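Local coordinates for flagellar biosynthetic protein FlhB (Aquifex aeolicus, PDB 3B1S), which is represented here by its C-terminal domain and, as a type III secretion exporter family member, probably takes part in flagellar protein export and basal-body rod formation, at residues H3-K9 against V20-G26. Sequence-based numbering, arbitrary orientation.
Sequences HIAIALK and VVAKGKG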
ATOM      1  N   HIS D   3      10.503   9.126  -2.120  1.00 94.93           N
ATOM      2  CA  HIS D   3       9.314   8.363  -2.556  1.00 93.63           C
ATOM      3  C   HIS D   3       8.849   7.341  -1.528  1.00 91.64           C
ATOM      4  O   HIS D   3       9.656   6.527  -1.048  1.00 92.00           O
ATOM      5  CB  HIS D   3       9.549   7.609  -3.889  1.00 94.40           C
ATOM      6  CG  HIS D   3       9.569   8.482  -5.112  1.00 96.61           C
ATOM      7  ND1 HIS D   3      10.499   8.318  -6.120  1.00 98.14           N
ATOM      8  CD2 HIS D   3       8.773   9.512  -5.494  1.00 98.23           C
ATOM      9  CE1 HIS D   3      10.283   9.219  -7.063  1.00 99.21           C
ATOM     10  NE2 HIS D   3       9.244   9.956  -6.709  1.00 99.70           N
ATOM     11  N   ILE D   4       7.551   7.363  -1.232  1.00 88.55           N
ATOM     12  CA  ILE D   4       6.902   6.369  -0.390  1.00 85.34           C
ATOM     13  C   ILE D   4       5.453   6.117  -0.816  1.00 83.42           C
ATOM     14  O   ILE D   4       4.832   6.977  -1.396  1.00 83.55           O
ATOM     15  CB  ILE D   4       6.956   6.755   1.066  1.00 85.23           C
ATOM     16  CG1 ILE D   4       6.002   5.890   1.862  1.00 84.08           C
ATOM     17  CG2 ILE D   4       6.585   8.169   1.219  1.00 85.37           C
ATOM     18  CD1 ILE D   4       6.343   5.894   3.243  1.00 85.51           C
ATOM     19  N   ALA D   5       4.969   4.917  -0.519  1.00 80.21           N
ATOM     20  CA  ALA D   5       3.615   4.522  -0.837  1.00 76.91           C
ATOM     21  C   ALA D   5       3.110   3.381   0.022  1.00 75.03           C
ATOM     22  O   ALA D   5       3.878   2.537   0.404  1.00 74.95           O
ATOM     23  CB  ALA D   5       3.562   4.115  -2.255  1.00 76.22           C
ATOM     24  N   ILE D   6       1.810   3.343   0.292  1.00 72.50           N
ATOM     25  CA  ILE D   6       1.171   2.232   1.055  1.00 69.58           C
ATOM     26  C   ILE D   6      -0.088   1.727   0.387  1.00 67.69           C
ATOM     27  O   ILE D   6      -1.078   2.396   0.424  1.00 67.63           O
ATOM     28  CB  ILE D   6       0.780   2.647   2.492  1.00 68.95           C
ATOM     29  CG1 ILE D   6       1.803   3.606   3.096  1.00 68.82           C
ATOM     30  CG2 ILE D   6       0.598   1.441   3.344  1.00 68.20           C
ATOM     31  CD1 ILE D   6       3.187   3.089   3.124  1.00 67.16           C
ATOM     32  N   ALA D   7      -0.058   0.551  -0.200  1.00 66.50           N
ATOM     33  CA  ALA D   7      -1.224   0.039  -0.893  1.00 66.93           C
ATOM     34  C   ALA D   7      -2.211  -0.703   0.046  1.00 68.18           C
ATOM     35  O   ALA D   7      -1.800  -1.445   0.934  1.00 67.90           O
ATOM     36  CB  ALA D   7      -0.806  -0.833  -2.014  1.00 65.89           C
ATOM     37  N   LEU D   8      -3.516  -0.485  -0.151  1.00 69.23           N
ATOM     38  CA  LEU D   8      -4.531  -1.006   0.753  1.00 69.87           C
ATOM     39  C   LEU D   8      -5.628  -1.663  -0.033  1.00 71.04           C
ATOM     40  O   LEU D   8      -6.032  -1.156  -1.070  1.00 70.80           O
ATOM     41  CB  LEU D   8      -5.087   0.090   1.668  1.00 68.98           C
ATOM     42  CG  LEU D   8      -4.090   0.778   2.630  1.00 68.69           C
ATOM     43  CD1 LEU D   8      -4.773   1.816   3.529  1.00 68.76           C
ATOM     44  CD2 LEU D   8      -3.311  -0.182   3.498  1.00 66.08           C
ATOM     45  N   LYS D   9      -6.073  -2.819   0.441  1.00 73.01           N
ATOM     46  CA  LYS D   9      -7.206  -3.510  -0.143  1.00 76.12           C
ATOM     47  C   LYS D   9      -8.263  -3.520   0.906  1.00 78.24           C
ATOM     48  O   LYS D   9      -7.963  -3.732   2.067  1.00 79.06           O
ATOM     49  CB  LYS D   9      -6.857  -4.944  -0.497  1.00 76.02           C
ATOM     50  CG  LYS D   9      -7.979  -5.730  -1.139  1.00 78.21           C
ATOM     51  CD  LYS D   9      -7.773  -7.237  -0.914  1.00 81.35           C
ATOM     52  CE  LYS D   9      -9.090  -8.024  -0.936  1.00 82.74           C
ATOM     53  NZ  LYS D   9      -8.889  -9.373  -0.299  1.00 84.13           N
ATOM     54  N   VAL D  20      -3.012  -4.101   4.326  1.00 75.39           N
ATOM     55  CA  VAL D  20      -1.882  -3.534   3.600  1.00 74.14           C
ATOM     56  C   VAL D  20      -1.371  -4.538   2.594  1.00 73.64           C
ATOM     57  O   VAL D  20      -0.797  -5.528   2.980  1.00 73.44           O
ATOM     58  CB  VAL D  20      -0.709  -3.242   4.536  1.00 74.14           C
ATOM     59  CG1 VAL D  20       0.353  -2.434   3.811  1.00 73.46           C
ATOM     60  CG2 VAL D  20      -1.176  -2.551   5.808  1.00 73.39           C
ATOM     61  N   VAL D  21      -1.571  -4.314   1.304  1.00 73.58           N
ATOM     62  CA  VAL D  21      -1.082  -5.301   0.344  1.00 73.44           C
ATOM     63  C   VAL D  21       0.332  -5.032  -0.174  1.00 73.50           C
ATOM     64  O   VAL D  21       0.963  -5.913  -0.733  1.00 73.67           O
ATOM     65  CB  VAL D  21      -2.070  -5.582  -0.818  1.00 73.58           C
ATOM     66  CG1 VAL D  21      -3.483  -5.381  -0.357  1.00 73.46           C
ATOM     67  CG2 VAL D  21      -1.773  -4.753  -2.061  1.00 73.62           C
ATOM     68  N   ALA D  22       0.823  -3.815   0.027  1.00 73.70           N
ATOM     69  CA  ALA D  22       2.167  -3.434  -0.360  1.00 73.44           C
ATOM     70  C   ALA D  22       2.565  -2.200   0.439  1.00 74.33           C
ATOM     71  O   ALA D  22       1.698  -1.411   0.811  1.00 74.70           O
ATOM     72  CB  ALA D  22       2.195  -3.137  -1.808  1.00 72.87           C
ATOM     73  N   LYS D  23       3.859  -2.057   0.744  1.00 75.13           N
ATOM     74  CA  LYS D  23       4.437  -0.772   1.168  1.00 75.56           C
ATOM     75  C   LYS D  23       5.767  -0.554   0.403  1.00 76.21           C
ATOM     76  O   LYS D  23       6.378  -1.529  -0.017  1.00 75.80           O
ATOM     77  CB  LYS D  23       4.564  -0.683   2.694  1.00 75.26           C
ATOM     78  CG  LYS D  23       5.646  -1.544   3.337  1.00 76.11           C
ATOM     79  CD  LYS D  23       5.779  -1.224   4.820  1.00 75.94           C
ATOM     80  CE  LYS D  23       6.642  -2.253   5.561  1.00 77.44           C
ATOM     81  NZ  LYS D  23       6.860  -1.858   6.999  1.00 76.89           N
ATOM     82  N   GLY D  24       6.184   0.699   0.190  1.00 77.12           N
ATOM     83  CA  GLY D  24       7.280   0.991  -0.749  1.00 78.56           C
ATOM     84  C   GLY D  24       8.037   2.308  -0.634  1.00 79.90           C
ATOM     85  O   GLY D  24       7.429   3.377  -0.468  1.00 80.14           O
ATOM     86  N   LYS D  25       9.369   2.237  -0.726  1.00 80.69           N
ATOM     87  CA  LYS D  25      10.211   3.445  -0.797  1.00 81.41           C
ATOM     88  C   LYS D  25      10.961   3.449  -2.128  1.00 81.70           C
ATOM     89  O   LYS D  25      11.208   2.362  -2.715  1.00 81.87           O
ATOM     90  CB  LYS D  25      11.218   3.504   0.354  1.00 81.08           C
ATOM     91  CG  LYS D  25      10.620   3.657   1.726  1.00 81.87           C
ATOM     92  CD  LYS D  25      11.391   2.753   2.702  1.00 84.89           C
ATOM     93  CE  LYS D  25      10.783   2.695   4.137  1.00 86.56           C
ATOM     94  NZ  LYS D  25      11.089   1.375   4.862  1.00 86.06           N
ATOM     95  N   GLY D  26      11.318   4.645  -2.606  1.00 81.29           N
ATOM     96  CA  GLY D  26      12.123   4.755  -3.822  1.00 81.83           C
ATOM     97  C   GLY D  26      11.455   4.169  -5.063  1.00 82.37           C
ATOM     98  O   GLY D  26      10.342   4.586  -5.433  1.00 83.44           O
TER
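Two torsions bring the branches of I6 and L8 onto V20 in this antiparallel beta hairpin: I6 CG2 stands opposite its own backbone N across CA–CB, and L8 holds CG opposite its carbonyl carbon (chi1 -62°), which carries CD2 over the V20 backbone. I6 CG2 then meets V20 CG1 at 3.9 Å, and L8 CD2 comes within 3.6 Å of V20 CA. I6 CD1 lies alongside K23 CB, while the K23 ammonium group continues away to the carbonyls of Y54 and V57. On the other face A7 CB touches A22 CB at 3.8 Å, and A5 and A7 pack against helix 27-39. A5 and G24 exchange a reciprocal pair of N-H...O bonds, both in the carbonyl plane. A beta bulge at V21, near-helical with psi -16°, puts one extra residue of strand 19-25 against the step from A7 to L8; V21 N bonds to A7 O (2.9 Å). A strand of another protein's chain pairs with A5 to L8 and continues the sheet across the interface. At the opposite end, the N-H of G26, the N-cap of helix 27-39, reaches H3 O (N to O 3.0 Å) from 43° out of the plane of the H3 carbonyl.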